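Local coordinates for hypothetical Thioesterase Protein SP_1851 (PDB 4XY5) that probably hydrolyses acyl-CoA-type thioesters as a PaaI-like member of the hotdog-fold thioesterase superfamily, at residues 108-111 and 112-116; 11-14 and 15-18; 59-62 and 63-66. The protein carries 1 engineered substitution. All coordinates share one frame; numbering follows the deposited sequence.

The three contacts are local, each one unbroken run of chain, and illustrate how polar atoms are handled where regular structure ends. Contact 1 turns the chain between strands 101-109 and 115-127, with a buried asparagine opening the turn and an exposed tip. Contact 2, largely buried, lies where strand 12-14 leaves an intersubunit sheet, relying on apolar packing and one weak hydrogen bond. Contact 3, partly buried, closes helix 47-64 through main-chain carbonyls and a serine hydroxyl. Contacts 1 and 3 lie on opposite sides of the chain's centre, their centres about 23 Å apart, yet side chains of contacts 1 and 2 reach helix 47-64, whose end is contact 3. Contacts 2 and 3 touch the third subunit.

Contact 1: 108-111 and 112-116; sequences ITNQ and EGRNV
The beta hairpin joining strands 101-109 and 115-127 reverses through a type I turn from Asn-110 to Gly-113, with Asn-110 bonding across the bend through backbone and side chain. Gly-113 N donates to Asn-110 O at 2.8 Å. Asn-110 OD1 accepts two amides, Arg-114 N at 2.9 Å and Glu-112 N at 3.0 Å, the second closing an Asx turn; they arrive from opposite faces of the amide plane. With CG set between backbone N and carbonyl carbon (chi1 64°), the amide lies alongside Arg-114, and Arg-114 CB lies 3.4 Å from Asn-110 OD1. Along the strands, Asn-110 N donates to Arg-114 O, and Val-116 N to Ile-108 O at 2.8 Å. Thr-109 and Asn-115 form the non-hydrogen-bonded pair, their side chains side by side, Thr-109 CG2 3.4 Å from Asn-115 OD1. At the exposed tip one water links Gln-111 NE2 to Glu-112 OE2; Gln-111 NE2 also bonds Asp-86 OD1, and Gln-111 OE1 takes Val-87 N. Inward, Ile-108 CG2 packs against Val-116 CB, and both meet helix 47-64. This is a type I turn with a G1 bulge at Gly-113 and Arg-114, the classic 3:5 hairpin, here joining neighbouring antiparallel strands of the hotdog sheet.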
loop_
_atom_site.group_PDB
_atom_site.type_symbol
_atom_site.label_atom_id
_atom_site.label_comp_id
_atom_site.label_asym_id
_atom_site.label_seq_id
_atom_site.Cartn_x
_atom_site.Cartn_y
_atom_site.Cartn_z
ATOM N N ILE A 108 -0.923 -11.422 -11.612
ATOM C CA ILE A 108 -1.502 -11.645 -12.923
ATOM C C ILE A 108 -0.423 -11.676 -13.998
ATOM O O ILE A 108 0.444 -10.794 -14.051
ATOM C CB ILE A 108 -2.556 -10.572 -13.283
ATOM C CG1 ILE A 108 -3.703 -10.599 -12.264
ATOM C CG2 ILE A 108 -3.072 -10.814 -14.701
ATOM C CD1 ILE A 108 -4.924 -9.681 -12.662
ATOM N N THR A 109 -0.480 -12.714 -14.832
ATOM C CA THR A 109 0.417 -12.867 -15.976
ATOM C C THR A 109 -0.406 -12.960 -17.261
ATOM O O THR A 109 -1.573 -13.350 -17.223
ATOM C CB THR A 109 1.299 -14.126 -15.840
ATOM O OG1 THR A 109 0.461 -15.271 -15.643
ATOM C CG2 THR A 109 2.232 -13.990 -14.641
ATOM N N ASN A 110 0.183 -12.607 -18.402
ATOM C CA ASN A 110 -0.560 -12.762 -19.651
ATOM C C ASN A 110 -0.192 -14.073 -20.325
ATOM O O ASN A 110 0.576 -14.854 -19.769
ATOM C CB ASN A 110 -0.345 -11.565 -20.595
ATOM C CG ASN A 110 1.089 -11.418 -21.062
ATOM O OD1 ASN A 110 1.889 -12.343 -20.964
ATOM N ND2 ASN A 110 1.416 -10.240 -21.592
ATOM N N GLN A 111 -0.737 -14.303 -21.523
ATOM C CA GLN A 111 -0.601 -15.586 -22.213
ATOM C C GLN A 111 0.832 -15.836 -22.675
ATOM O O GLN A 111 1.167 -16.946 -23.084
ATOM C CB GLN A 111 -1.566 -15.664 -23.413
ATOM C CG GLN A 111 -1.245 -14.721 -24.561
ATOM C CD GLN A 111 -1.671 -13.293 -24.285
ATOM O OE1 GLN A 111 -2.464 -13.036 -23.380
ATOM N NE2 GLN A 111 -1.138 -12.352 -25.056
ATOM N N GLU A 112 1.667 -14.802 -22.598
ATOM C CA GLU A 112 3.091 -14.901 -22.924
ATOM C C GLU A 112 3.937 -15.063 -21.665
ATOM O O GLU A 112 5.167 -15.023 -21.719
ATOM C CB GLU A 112 3.558 -13.660 -23.692
ATOM C CG GLU A 112 2.737 -13.338 -24.933
ATOM C CD GLU A 112 2.890 -14.369 -26.029
ATOM O OE1 GLU A 112 3.923 -15.070 -26.050
ATOM O OE2 GLU A 112 1.975 -14.483 -26.873
ATOM N N GLY A 113 3.273 -15.224 -20.526
ATOM C CA GLY A 113 3.962 -15.396 -19.259
ATOM C C GLY A 113 4.562 -14.116 -18.707
ATOM O O GLY A 113 5.335 -14.143 -17.742
ATOM N N ARG A 114 4.216 -12.985 -19.313
ATOM C CA ARG A 114 4.710 -11.698 -18.842
ATOM C C ARG A 114 3.913 -11.219 -17.629
ATOM O O ARG A 114 2.698 -11.365 -17.591
ATOM C CB ARG A 114 4.643 -10.647 -19.952
ATOM C CG ARG A 114 5.373 -11.020 -21.235
ATOM C CD ARG A 114 6.782 -11.506 -20.951
ATOM N NE ARG A 114 7.582 -10.525 -20.220
ATOM C CZ ARG A 114 8.151 -9.455 -20.769
ATOM N NH1 ARG A 114 8.005 -9.211 -22.064
ATOM N NH2 ARG A 114 8.865 -8.626 -20.018
ATOM N N ASN A 115 4.599 -10.637 -16.648
ATOM C CA ASN A 115 3.936 -10.100 -15.458
ATOM C C ASN A 115 3.135 -8.834 -15.742
ATOM O O ASN A 115 3.690 -7.844 -16.206
ATOM C CB ASN A 115 4.970 -9.808 -14.364
ATOM C CG ASN A 115 5.575 -11.065 -13.784
ATOM O OD1 ASN A 115 4.947 -12.121 -13.765
ATOM N ND2 ASN A 115 6.806 -10.956 -13.308
ATOM N N VAL A 116 1.836 -8.851 -15.441
ATOM C CA VAL A 116 0.988 -7.678 -15.663
ATOM C C VAL A 116 0.819 -6.816 -14.396
ATOM O O VAL A 116 1.021 -5.591 -14.430
ATOM C CB VAL A 116 -0.392 -8.114 -16.196
ATOM C CG1 VAL A 116 -1.314 -6.914 -16.377
ATOM C CG2 VAL A 116 -0.214 -8.835 -17.518
HETATM O O HOH W 1 0.027 -13.031 -27.600
#

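Contact 2: 11-14 and 15-18; sequences AISA and FENY
The backbone passes from extended strand geometry at Ser-13 and Ala-14 to a positive phi at Phe-15 (70°), so the chain bends sharply as it leaves strand 12-14. In this hotdog-fold protein the short strand pairs antiparallel with a strand of the third subunit, and the bend directs the chain from that intersubunit sheet toward strand 19-24. Ala-14 and Phe-15 carry the apolar part of the contact: the methyl CB of Ala-14 lies 4.0 Å from ring atom CD2 of Phe-15. With CG beside the backbone N (chi1 -63°), the ring stays near the Ala-14 carbonyl carbon, 3.5 Å from Phe-15 CD2, and reaches Leu-53, Gln-56 and Ile-57 of helix 47-64, while Ala-14 packs on Thr-52 of the same helix. Phe-9 of the third subunit meets the Phe-15 ring edge-to-face. Tyr-18 CB lies at the ring's edge, in its plane. Glu-16 sends an extended chain back alongside Ser-13, and both side chains also touch Ser-37. The aliphatic part shares in this approach, Glu-16 CG coming within 3.5 Å of Ser-13 OG. Their polar link is a weak hydrogen bond, donated by Ser-13 OG to Glu-16 OE1 at 3.3 Å.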
loop_
_atom_site.group_PDB
_atom_site.type_symbol
_atom_site.label_atom_id
_atom_site.label_comp_id
_atom_site.label_asym_id
_atom_site.label_seq_id
_atom_site.Cartn_x
_atom_site.Cartn_y
_atom_site.Cartn_z
ATOM N N ALA A 11 -19.324 1.864 -18.688
ATOM C CA ALA A 11 -19.033 1.095 -17.494
ATOM C C ALA A 11 -17.746 0.300 -17.684
ATOM O O ALA A 11 -17.387 -0.072 -18.804
ATOM C CB ALA A 11 -20.190 0.172 -17.165
ATOM N N ILE A 12 -17.047 0.078 -16.575
ATOM C CA ILE A 12 -15.879 -0.782 -16.522
ATOM C C ILE A 12 -16.331 -2.073 -15.868
ATOM O O ILE A 12 -16.871 -2.048 -14.768
ATOM C CB ILE A 12 -14.736 -0.124 -15.725
ATOM C CG1 ILE A 12 -14.308 1.168 -16.424
ATOM C CG2 ILE A 12 -13.554 -1.076 -15.560
ATOM C CD1 ILE A 12 -14.107 2.321 -15.477
ATOM N N SER A 13 -16.155 -3.198 -16.552
ATOM C CA SER A 13 -16.688 -4.448 -16.064
ATOM C C SER A 13 -15.584 -5.497 -15.925
ATOM O O SER A 13 -14.576 -5.434 -16.615
ATOM C CB SER A 13 -17.796 -4.949 -17.004
ATOM O OG SER A 13 -18.368 -6.137 -16.498
ATOM N N ALA A 14 -15.783 -6.450 -15.021
ATOM C CA ALA A 14 -14.807 -7.520 -14.798
ATOM C C ALA A 14 -15.517 -8.850 -14.630
ATOM O O ALA A 14 -16.551 -8.911 -13.972
ATOM C CB ALA A 14 -13.950 -7.213 -13.562
ATOM N N PHE A 15 -14.956 -9.907 -15.217
ATOM C CA PHE A 15 -15.541 -11.255 -15.213
ATOM C C PHE A 15 -16.809 -11.410 -16.054
ATOM O O PHE A 15 -17.751 -12.098 -15.652
ATOM C CB PHE A 15 -15.826 -11.722 -13.789
ATOM C CG PHE A 15 -14.577 -11.853 -12.940
ATOM C CD1 PHE A 15 -13.753 -12.961 -13.077
ATOM C CD2 PHE A 15 -14.228 -10.860 -12.038
ATOM C CE1 PHE A 15 -12.601 -13.091 -12.316
ATOM C CE2 PHE A 15 -13.078 -10.978 -11.267
ATOM C CZ PHE A 15 -12.263 -12.092 -11.405
ATOM N N GLU A 16 -16.814 -10.802 -17.231
ATOM C CA GLU A 16 -17.836 -11.109 -18.226
ATOM C C GLU A 16 -17.605 -12.515 -18.776
ATOM O O GLU A 16 -18.534 -13.171 -19.255
ATOM C CB GLU A 16 -17.827 -10.066 -19.340
ATOM C CG GLU A 16 -18.240 -8.692 -18.836
ATOM C CD GLU A 16 -18.589 -7.716 -19.941
ATOM O OE1 GLU A 16 -19.210 -6.681 -19.624
ATOM O OE2 GLU A 16 -18.234 -7.971 -21.112
ATOM N N ASN A 17 -16.357 -12.965 -18.686
ATOM C CA ASN A 17 -15.983 -14.349 -18.967
ATOM C C ASN A 17 -14.910 -14.739 -17.965
ATOM O O ASN A 17 -14.182 -13.874 -17.496
ATOM C CB ASN A 17 -15.454 -14.521 -20.394
ATOM C CG ASN A 17 -14.103 -13.851 -20.608
ATOM O OD1 ASN A 17 -13.041 -14.430 -20.304
ATOM N ND2 ASN A 17 -14.129 -12.622 -21.133
ATOM N N TYR A 18 -14.812 -16.027 -17.646
ATOM C CA TYR A 18 -13.725 -16.519 -16.790
ATOM C C TYR A 18 -13.741 -18.040 -16.753
ATOM O O TYR A 18 -14.751 -18.663 -17.079
ATOM C CB TYR A 18 -13.822 -15.959 -15.361
ATOM C CG TYR A 18 -15.021 -16.430 -14.563
ATOM C CD1 TYR A 18 -14.957 -17.581 -13.780
ATOM C CD2 TYR A 18 -16.222 -15.714 -14.587
ATOM C CE1 TYR A 18 -16.067 -18.013 -13.049
ATOM C CE2 TYR A 18 -17.322 -16.134 -13.861
ATOM C CZ TYR A 18 -17.243 -17.279 -13.102
ATOM O OH TYR A 18 -18.347 -17.683 -12.386
#

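Contact 3: 59-62 and 63-66; sequences GLVV and ISLG
Ile-63 N and Ser-64 N supply the last ordinary rungs of helix 47-64, donating respectively to Gly-59 O and Leu-60 O, each at 3.0 Å. The first of these bonds lies in the carbonyl plane; the second is tilted 25° from it. Beyond them the pattern changes. Leu-65 N makes a weak bond to Val-61 O at 3.3 Å and a second bond to Val-62 O at 3.1 Å, the latter approaching from above the carbonyl plane. Val-61 O has another donor, Ser-64 OG, at a short 2.5 Å. The serine torsion explains this reach: OG stands between its backbone N and carbonyl carbon (chi1 76°), turned back onto the preceding turn of helix. The same oxygen accepts from Gly-26 N, connecting the helix end to the loop between strands 19-24 and 27-33. Gly-66, with positive phi, is the C-prime residue of a Schellman motif: its N bonds Ile-63 O at 2.8 Å, and Leu-67 N bonds Val-62 O, which thus also serves Leu-65 N. Side chains then place this end against the sheet. Leu-60 packs on Val-28 and Val-30 of strand 27-33, Val-61 and Leu-65 on Cys-94 of strand 87-97, and Val-62 on Met-104 of strand 101-109, while Ile-63 touches Met-23 of strand 19-24 and Tyr-41 of the third subunit.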
loop_
_atom_site.group_PDB
_atom_site.type_symbol
_atom_site.label_atom_id
_atom_site.label_comp_id
_atom_site.label_asym_id
_atom_site.label_seq_id
_atom_site.Cartn_x
_atom_site.Cartn_y
_atom_site.Cartn_z
ATOM N N GLY A 59 -10.783 -13.153 -2.635
ATOM C CA GLY A 59 -11.964 -13.635 -1.936
ATOM C C GLY A 59 -12.121 -15.136 -2.111
ATOM O O GLY A 59 -12.442 -15.847 -1.157
ATOM N N LEU A 60 -11.879 -15.616 -3.327
ATOM C CA LEU A 60 -11.933 -17.055 -3.599
ATOM C C LEU A 60 -10.885 -17.809 -2.781
ATOM O O LEU A 60 -11.131 -18.928 -2.327
ATOM C CB LEU A 60 -11.754 -17.331 -5.093
ATOM C CG LEU A 60 -12.911 -16.895 -6.015
ATOM C CD1 LEU A 60 -12.492 -17.036 -7.453
ATOM C CD2 LEU A 60 -14.177 -17.700 -5.753
ATOM N N VAL A 61 -9.716 -17.206 -2.563
ATOM C CA VAL A 61 -8.721 -17.860 -1.709
ATOM C C VAL A 61 -9.277 -18.041 -0.295
ATOM O O VAL A 61 -9.142 -19.122 0.283
ATOM C CB VAL A 61 -7.397 -17.076 -1.645
ATOM C CG1 VAL A 61 -6.459 -17.677 -0.595
ATOM C CG2 VAL A 61 -6.708 -17.081 -2.989
ATOM N N VAL A 62 -9.910 -16.997 0.244
ATOM C CA VAL A 62 -10.568 -17.053 1.550
ATOM C C VAL A 62 -11.566 -18.205 1.627
ATOM O O VAL A 62 -11.552 -18.989 2.573
ATOM C CB VAL A 62 -11.352 -15.761 1.878
ATOM C CG1 VAL A 62 -12.135 -15.941 3.177
ATOM C CG2 VAL A 62 -10.435 -14.551 1.985
ATOM N N ILE A 63 -12.447 -18.284 0.633
ATOM C CA ILE A 63 -13.476 -19.320 0.644
ATOM C C ILE A 63 -12.834 -20.703 0.626
ATOM O O ILE A 63 -13.282 -21.609 1.327
ATOM C CB ILE A 63 -14.439 -19.153 -0.534
ATOM C CG1 ILE A 63 -15.239 -17.860 -0.355
ATOM C CG2 ILE A 63 -15.401 -20.337 -0.629
ATOM C CD1 ILE A 63 -16.107 -17.524 -1.533
ATOM N N SER A 64 -11.762 -20.845 -0.147
ATOM C CA SER A 64 -11.084 -22.127 -0.300
ATOM C C SER A 64 -10.462 -22.619 1.010
ATOM O O SER A 64 -10.140 -23.802 1.138
ATOM C CB SER A 64 -10.000 -22.042 -1.381
ATOM O OG SER A 64 -8.858 -21.351 -0.899
ATOM N N LEU A 65 -10.280 -21.711 1.967
ATOM C CA LEU A 65 -9.770 -22.073 3.288
ATOM C C LEU A 65 -10.886 -22.361 4.284
ATOM O O LEU A 65 -10.622 -22.559 5.475
ATOM C CB LEU A 65 -8.878 -20.962 3.846
ATOM C CG LEU A 65 -7.567 -20.718 3.102
ATOM C CD1 LEU A 65 -6.974 -19.425 3.596
ATOM C CD2 LEU A 65 -6.603 -21.867 3.314
ATOM N N GLY A 66 -12.123 -22.379 3.793
ATOM C CA GLY A 66 -13.284 -22.632 4.626
ATOM C C GLY A 66 -13.629 -21.438 5.491
ATOM O O GLY A 66 -14.145 -21.582 6.605
#